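PDB 1WZO: HpcE from Thermus thermophilus, which probably catalyses the isomerisation of 2-hydroxyhepta-2,4-diene-1,7-dioate, an intermediate in the breakdown of homoprotocatechuate. Local coordinates for residues B[43-48]-B[201-206]; B[77-82]-B[148-153]; B[99-104]-B[124-129]. One frame throughout, in Å; residues are numbered along the deposited sequence.

Contact 1: B[43-48]-B[201-206]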
# COMPACT_ATOMS: atom_id res chain seq x y z
N PRO B 43 -7.75 5.16 -6.09
CA PRO B 43 -8.38 4.13 -6.91
C PRO B 43 -7.57 2.85 -7.04
O PRO B 43 -6.33 2.88 -7.01
CB PRO B 43 -8.54 4.82 -8.27
CG PRO B 43 -8.56 6.28 -7.95
CD PRO B 43 -7.51 6.39 -6.87
N GLY B 44 -8.28 1.73 -7.16
CA GLY B 44 -7.64 0.46 -7.37
C GLY B 44 -7.60 0.42 -8.89
O GLY B 44 -7.09 1.36 -9.51
N LYS B 45 -8.16 -0.62 -9.51
CA LYS B 45 -8.17 -0.69 -10.96
C LYS B 45 -9.36 0.08 -11.51
O LYS B 45 -10.42 0.15 -10.89
CB LYS B 45 -8.21 -2.15 -11.44
CG LYS B 45 -9.27 -3.02 -10.79
CD LYS B 45 -9.21 -4.44 -11.37
CE LYS B 45 -10.21 -5.39 -10.69
NZ LYS B 45 -9.90 -5.59 -9.24
N ILE B 46 -9.17 0.64 -12.70
CA ILE B 46 -10.17 1.44 -13.38
C ILE B 46 -10.53 0.87 -14.74
O ILE B 46 -9.66 0.71 -15.60
CB ILE B 46 -9.64 2.88 -13.60
CG1 ILE B 46 -9.12 3.45 -12.27
CG2 ILE B 46 -10.74 3.77 -14.18
CD1 ILE B 46 -8.23 4.69 -12.44
N LEU B 47 -11.82 0.58 -14.94
CA LEU B 47 -12.30 0.08 -16.22
C LEU B 47 -13.31 1.05 -16.80
O LEU B 47 -14.11 1.62 -16.06
CB LEU B 47 -12.98 -1.28 -16.07
CG LEU B 47 -12.13 -2.48 -15.65
CD1 LEU B 47 -12.02 -2.51 -14.14
CD2 LEU B 47 -12.78 -3.77 -16.15
N GLY B 48 -13.28 1.23 -18.11
CA GLY B 48 -14.22 2.11 -18.77
C GLY B 48 -15.00 1.30 -19.79
O GLY B 48 -14.65 0.15 -20.07
N GLU B 201 -18.72 -10.86 -13.06
CA GLU B 201 -18.97 -12.25 -13.41
C GLU B 201 -17.66 -13.01 -13.60
O GLU B 201 -17.58 -14.20 -13.29
CB GLU B 201 -19.80 -12.34 -14.70
CG GLU B 201 -20.17 -13.77 -15.11
CD GLU B 201 -19.14 -14.44 -16.02
OE1 GLU B 201 -19.07 -15.69 -16.03
OE2 GLU B 201 -18.41 -13.72 -16.74
N PHE B 202 -16.62 -12.33 -14.08
CA PHE B 202 -15.33 -12.97 -14.33
C PHE B 202 -14.15 -12.28 -13.64
O PHE B 202 -13.06 -12.86 -13.53
CB PHE B 202 -15.07 -13.02 -15.85
CG PHE B 202 -14.89 -11.66 -16.49
CD1 PHE B 202 -13.66 -11.00 -16.44
CD2 PHE B 202 -15.96 -11.03 -17.12
CE1 PHE B 202 -13.50 -9.74 -17.01
CE2 PHE B 202 -15.81 -9.77 -17.69
CZ PHE B 202 -14.58 -9.12 -17.64
N MET B 203 -14.36 -11.06 -13.15
CA MET B 203 -13.30 -10.30 -12.50
C MET B 203 -13.74 -9.78 -11.14
O MET B 203 -14.75 -9.08 -11.04
CB MET B 203 -12.93 -9.10 -13.39
CG MET B 203 -11.82 -8.21 -12.83
SD MET B 203 -11.60 -6.69 -13.79
CE MET B 203 -11.30 -7.34 -15.43
N THR B 204 -12.99 -10.10 -10.09
CA THR B 204 -13.33 -9.63 -8.75
C THR B 204 -13.06 -8.13 -8.62
O THR B 204 -11.93 -7.67 -8.82
CB THR B 204 -12.51 -10.37 -7.68
OG1 THR B 204 -12.81 -11.77 -7.74
CG2 THR B 204 -12.86 -9.84 -6.28
N LEU B 205 -14.09 -7.35 -8.29
CA LEU B 205 -13.90 -5.92 -8.10
C LEU B 205 -13.71 -5.70 -6.61
O LEU B 205 -14.45 -6.25 -5.79
CB LEU B 205 -15.10 -5.12 -8.62
CG LEU B 205 -15.37 -5.24 -10.12
CD1 LEU B 205 -16.59 -4.41 -10.50
CD2 LEU B 205 -14.15 -4.78 -10.91
N GLU B 206 -12.72 -4.89 -6.26
CA GLU B 206 -12.42 -4.64 -4.86
C GLU B 206 -12.78 -3.21 -4.46
O GLU B 206 -12.95 -2.35 -5.33
CB GLU B 206 -10.92 -4.88 -4.62
CG GLU B 206 -10.45 -6.23 -5.18
CD GLU B 206 -8.94 -6.41 -5.13
OE1 GLU B 206 -8.21 -5.45 -5.47
OE2 GLU B 206 -8.48 -7.51 -4.77
O HOH W 1 -7.95 -3.27 -7.29
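The flat peptide group of Thr204 meets Lys45 at its oxygen: NZ approaches Thr204 O in the carbonyl plane and donates a hydrogen bond, with NZ and O 2.9 Å apart and a C=O...N angle of 157°. The Phe202 ring has Glu201 OE2 in plane at its edge and packs on Arg148 of the second subunit. A third flat group, the carboxylate of Glu206, stands near the ammonium, but its OE1 is 4.1 Å from Lys45 NZ, too far for a salt bridge; the ion pair is made with Asp209 instead. A water donates to OE1 and accepts a weak bond from Lys45 N. The lysine chain runs out straight and then bends at its last torsion (chi4 -64°), which turns NZ toward the carbonyl. This is a piece of the fumarylacetoacetate hydrolase C-terminal domain, where strand 46-50 runs parallel to strand 210-212 and the loop between helix 192-200 and strand 210-212 packs against its start. Along the rest of the lysine chain the contact is apolar. Met203 passes Lys45 in the opposite direction, bringing SD to 3.6 Å from Lys45 CE, and its methyl CE meets Leu47 CD2 tip to tip at 3.9 Å. Leu205 CD2 comes to 4.0 Å from Lys45 CE. The hydroxyl of Thr204 turns to another chain, bonding Asp149 of the second subunit.

Contact 2: B[77-82]-B[148-153]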
# COMPACT_ATOMS: atom_id res chain seq x y z
N SER B 77 -2.78 7.76 -15.18
CA SER B 77 -3.53 8.76 -15.93
C SER B 77 -4.29 9.66 -14.94
O SER B 77 -4.68 10.77 -15.28
CB SER B 77 -4.55 8.11 -16.89
OG SER B 77 -5.45 7.26 -16.22
N LEU B 78 -4.48 9.17 -13.72
CA LEU B 78 -5.21 9.93 -12.71
C LEU B 78 -4.67 11.33 -12.44
O LEU B 78 -3.46 11.54 -12.32
CB LEU B 78 -5.28 9.14 -11.40
CG LEU B 78 -6.18 7.90 -11.42
CD1 LEU B 78 -5.84 7.00 -10.24
CD2 LEU B 78 -7.65 8.32 -11.38
N LEU B 79 -5.59 12.29 -12.34
CA LEU B 79 -5.24 13.67 -12.10
C LEU B 79 -6.31 14.30 -11.20
O LEU B 79 -7.50 14.08 -11.41
CB LEU B 79 -5.17 14.43 -13.42
CG LEU B 79 -4.65 15.87 -13.36
CD1 LEU B 79 -3.14 15.88 -13.11
CD2 LEU B 79 -4.97 16.58 -14.69
N PRO B 80 -5.90 15.09 -10.20
CA PRO B 80 -6.89 15.70 -9.32
C PRO B 80 -7.53 16.96 -9.90
O PRO B 80 -7.06 17.52 -10.90
CB PRO B 80 -6.07 16.03 -8.08
CG PRO B 80 -4.77 16.45 -8.68
CD PRO B 80 -4.53 15.38 -9.74
N HIS B 81 -8.61 17.38 -9.26
CA HIS B 81 -9.33 18.59 -9.62
C HIS B 81 -8.27 19.69 -9.59
O HIS B 81 -7.44 19.74 -8.68
CB HIS B 81 -10.42 18.83 -8.56
CG HIS B 81 -11.13 20.14 -8.70
ND1 HIS B 81 -11.73 20.55 -9.88
CD2 HIS B 81 -11.39 21.11 -7.80
CE1 HIS B 81 -12.33 21.71 -9.69
NE2 HIS B 81 -12.14 22.08 -8.43
N LYS B 82 -8.29 20.56 -10.60
CA LYS B 82 -7.35 21.67 -10.72
C LYS B 82 -5.98 21.27 -11.30
O LYS B 82 -5.16 22.14 -11.61
CB LYS B 82 -7.14 22.36 -9.37
CG LYS B 82 -8.40 22.99 -8.78
CD LYS B 82 -8.96 24.07 -9.68
CE LYS B 82 -10.14 24.78 -9.02
NZ LYS B 82 -10.73 25.82 -9.92
N ARG B 148 -2.60 7.74 -21.35
CA ARG B 148 -1.49 8.67 -21.19
C ARG B 148 -1.51 9.36 -19.83
O ARG B 148 -2.57 9.52 -19.22
CB ARG B 148 -1.54 9.73 -22.30
CG ARG B 148 -1.77 9.15 -23.69
CD ARG B 148 -1.82 10.26 -24.74
NE ARG B 148 -0.50 10.81 -25.02
CZ ARG B 148 0.41 10.22 -25.79
NH1 ARG B 148 0.15 9.06 -26.36
NH2 ARG B 148 1.58 10.81 -26.00
N ASP B 149 -0.34 9.76 -19.34
CA ASP B 149 -0.26 10.47 -18.06
C ASP B 149 -1.18 11.70 -18.10
O ASP B 149 -1.21 12.44 -19.09
CB ASP B 149 1.18 10.93 -17.78
CG ASP B 149 2.12 9.77 -17.43
OD1 ASP B 149 1.65 8.62 -17.24
OD2 ASP B 149 3.34 10.03 -17.33
N THR B 150 -1.92 11.90 -17.01
CA THR B 150 -2.86 13.01 -16.81
C THR B 150 -4.16 12.92 -17.60
O THR B 150 -4.96 13.85 -17.55
CB THR B 150 -2.26 14.41 -17.11
OG1 THR B 150 -2.19 14.63 -18.53
CG2 THR B 150 -0.88 14.56 -16.48
N PHE B 151 -4.39 11.82 -18.32
CA PHE B 151 -5.61 11.71 -19.10
C PHE B 151 -6.86 11.25 -18.35
O PHE B 151 -7.85 10.87 -18.97
CB PHE B 151 -5.39 10.83 -20.34
CG PHE B 151 -5.04 11.62 -21.58
CD1 PHE B 151 -5.43 11.17 -22.84
CD2 PHE B 151 -4.33 12.82 -21.48
CE1 PHE B 151 -5.14 11.92 -23.99
CE2 PHE B 151 -4.03 13.57 -22.63
CZ PHE B 151 -4.44 13.12 -23.88
N LEU B 152 -6.81 11.28 -17.02
CA LEU B 152 -8.00 10.91 -16.26
C LEU B 152 -8.27 11.79 -15.04
O LEU B 152 -8.08 11.37 -13.90
CB LEU B 152 -7.98 9.43 -15.82
CG LEU B 152 -9.28 8.98 -15.14
CD1 LEU B 152 -10.47 9.31 -16.04
CD2 LEU B 152 -9.24 7.47 -14.84
N PRO B 153 -8.66 13.05 -15.28
CA PRO B 153 -8.95 13.90 -14.13
C PRO B 153 -10.07 13.16 -13.39
O PRO B 153 -10.91 12.53 -14.01
CB PRO B 153 -9.44 15.19 -14.79
CG PRO B 153 -8.55 15.28 -16.01
CD PRO B 153 -8.53 13.84 -16.52
O HOH W 2 -1.50 11.83 -14.06
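Ser77 sits in the tightest part of this contact, against Leu152 and the carbonyl of Arg148. Its CB is 3.4 Å from Arg148 O; in one of its two conformers OG lies 3.4 Å from Leu152 CB and bonds to Pro74 O. Next to it pack Leu79 and Pro153: chi1 -173° and chi2 73° bring Leu79 CD2 to 4.0 Å from Pro153 CG. The two side chains pass at a slant, with Val85 also packed on both. The backbones come nearer still, for Pro153 CA directs its hydrogen at Leu79 O across 3.1 Å. Leu78 and Leu152 lie on the other face of the strand pair, run alongside each other in the same direction and touch through CD2 and CD2 at 3.9 Å. Between the faces runs a short parallel pairing, in which strand 78-79 joins the start of strand 152-159. Leu152 serves both neighbours of Leu78: its N donates to Ser77 O at 2.8 Å, and its O accepts from Leu79 N at 3.1 Å. Both donors stand well above the plane of the carbonyl they use, 51° out of it at Ser77 O. Leading into the strand is a type II turn from Arg148 to Phe151, closed by the bond from Phe151 N to Arg148 O, with Thr150 at its third position in a left-handed conformation. A water joins Leu78 O and Thr150 N, donating to the former and taking a weak bond from the latter. Asp149 turns its carboxylate away from this pairing, to Lys109 and Thr204 of the second subunit and Arg11 of the fourth. The contact is loose past Leu79, where Pro80 and His81 point away from 148-153 and exposed Lys82 pairs with Glu239.

Contact 3: B[99-104]-B[124-129]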
# COMPACT_ATOMS: atom_id res chain seq x y z
N GLU B 99 -17.90 11.70 -17.87
CA GLU B 99 -18.52 10.43 -17.50
C GLU B 99 -18.77 10.28 -16.02
O GLU B 99 -18.01 10.78 -15.18
CB GLU B 99 -17.65 9.26 -17.97
CG GLU B 99 -17.05 9.43 -19.36
CD GLU B 99 -16.43 8.16 -19.91
OE1 GLU B 99 -16.30 7.17 -19.16
OE2 GLU B 99 -16.06 8.15 -21.10
N LEU B 100 -19.85 9.57 -15.69
CA LEU B 100 -20.17 9.29 -14.31
C LEU B 100 -19.22 8.16 -13.91
O LEU B 100 -19.13 7.15 -14.61
CB LEU B 100 -21.62 8.78 -14.18
CG LEU B 100 -22.04 8.27 -12.80
CD1 LEU B 100 -22.03 9.41 -11.79
CD2 LEU B 100 -23.43 7.64 -12.89
N ALA B 101 -18.51 8.35 -12.80
CA ALA B 101 -17.57 7.35 -12.30
C ALA B 101 -18.18 6.68 -11.07
O ALA B 101 -18.64 7.36 -10.15
CB ALA B 101 -16.24 8.01 -11.95
N VAL B 102 -18.18 5.35 -11.06
CA VAL B 102 -18.75 4.58 -9.97
C VAL B 102 -17.64 3.96 -9.12
O VAL B 102 -16.74 3.30 -9.65
CB VAL B 102 -19.64 3.45 -10.52
CG1 VAL B 102 -20.31 2.69 -9.38
CG2 VAL B 102 -20.68 4.05 -11.47
N VAL B 103 -17.71 4.18 -7.81
CA VAL B 103 -16.70 3.67 -6.90
C VAL B 103 -17.22 2.47 -6.11
O VAL B 103 -18.21 2.57 -5.39
CB VAL B 103 -16.26 4.77 -5.91
CG1 VAL B 103 -15.07 4.29 -5.08
CG2 VAL B 103 -15.91 6.04 -6.68
N VAL B 104 -16.54 1.34 -6.26
CA VAL B 104 -16.92 0.10 -5.58
C VAL B 104 -16.65 0.19 -4.08
O VAL B 104 -15.59 0.66 -3.67
CB VAL B 104 -16.16 -1.11 -6.17
CG1 VAL B 104 -16.50 -2.37 -5.42
CG2 VAL B 104 -16.53 -1.27 -7.65
N THR B 124 -18.41 9.92 -8.49
CA THR B 124 -17.58 11.09 -8.71
C THR B 124 -17.62 11.39 -10.20
O THR B 124 -18.30 10.69 -10.96
CB THR B 124 -16.11 10.87 -8.24
OG1 THR B 124 -15.42 12.12 -8.26
CG2 THR B 124 -15.38 9.87 -9.14
N ILE B 125 -16.93 12.45 -10.61
CA ILE B 125 -16.89 12.85 -12.01
C ILE B 125 -15.55 12.45 -12.62
O ILE B 125 -14.51 12.51 -11.95
CB ILE B 125 -17.04 14.37 -12.17
CG1 ILE B 125 -18.33 14.86 -11.50
CG2 ILE B 125 -17.02 14.75 -13.65
CD1 ILE B 125 -18.37 16.37 -11.32
N ALA B 126 -15.56 12.06 -13.89
CA ALA B 126 -14.33 11.70 -14.58
C ALA B 126 -14.28 12.37 -15.94
O ALA B 126 -15.30 12.58 -16.59
CB ALA B 126 -14.25 10.18 -14.76
N ASN B 127 -13.07 12.72 -16.36
CA ASN B 127 -12.84 13.30 -17.67
C ASN B 127 -11.98 12.23 -18.36
O ASN B 127 -10.76 12.19 -18.18
CB ASN B 127 -12.07 14.61 -17.57
CG ASN B 127 -12.00 15.33 -18.90
OD1 ASN B 127 -12.22 14.72 -19.94
ND2 ASN B 127 -11.67 16.62 -18.86
N ASP B 128 -12.63 11.35 -19.12
CA ASP B 128 -11.93 10.25 -19.81
C ASP B 128 -11.40 10.71 -21.16
O ASP B 128 -11.94 10.37 -22.21
CB ASP B 128 -12.90 9.07 -19.95
CG ASP B 128 -12.29 7.90 -20.71
OD1 ASP B 128 -11.08 7.64 -20.54
OD2 ASP B 128 -13.04 7.23 -21.45
N LEU B 129 -10.32 11.49 -21.11
CA LEU B 129 -9.71 12.04 -22.32
C LEU B 129 -9.20 11.01 -23.31
O LEU B 129 -8.87 9.87 -22.96
CB LEU B 129 -8.58 13.01 -21.93
CG LEU B 129 -9.03 14.32 -21.27
CD1 LEU B 129 -8.29 14.54 -19.95
CD2 LEU B 129 -8.77 15.48 -22.23
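Glu99 reaches Asp128 through two torsion choices: its own CG lies anti to the carbonyl carbon with the chain stretched out beyond it, while Asp128 sets CG anti to its backbone N (chi1 177°). Glu99 comes from its strand and Asp128 from the inverse gamma turn just after strand residues 124-127; their carboxylate planes are 79° apart, and Glu99 OE2 stands 3.2 Å from Asp128 OD2. OE2 also lies against the methylene of the aspartate, 3.5 Å from Asp128 CB. Asp128 makes salt bridges to Lys146 and Lys73, and Glu97 brings a third carboxylate to the group. An alanine in place of Glu99 removes one carboxylate, and the site is likely to lose a candidate metal ligand while the methylene of Asp128 is left without the group packed on it. Beside the acids the backbones form a regular antiparallel pairing. Glu99 and Ala126 exchange two hydrogen bonds, the one from Glu99 N to Ala126 O being 3.0 Å, and Ala101 and Thr124 exchange two more, with Ala101 N 3.0 Å from Thr124 O. On the face that bears Glu99, Ala101, Thr124 and Ala126, Ala101 CB and Thr124 CG2 are closer than usual, 3.5 Å; the threonine hydroxyl is turned elsewhere, to Phe157 O. Ala126 CB completes the row, 4.1 Å from Ala101 CB. The strand segments make an angle of 126°, far from flat antiparallel, so the pair is strongly twisted. Such a group of two glutamates and an aspartate, borne on one strand and on the turn ending the segment paired with it, is consistent with the divalent-metal site of the fumarylacetoacetate hydrolase fold.

Contact 3 lies at the heart of the chain, its centre about 2 Å from the chain centre, and no other subunit touches its segments; contact 2 is about 9 Å out and contact 1 about 14 Å, and both border the second subunit. All three are largely buried, contact 1 alone having an exposed touching residue, Glu206. Contacts 2 and 3 are joined through adjacent strands 120-131 and 152-159, and Pro153 packs on Leu129. Ile46 of contact 1 rests on Leu78 and Leu152 of contact 2. Chemistry follows position: regular backbone pairing and gathered carboxylates centrally, a short parallel pairing beside a turn farther out, then a lysine just ahead of strand 46-50, bonded to a loop carbonyl.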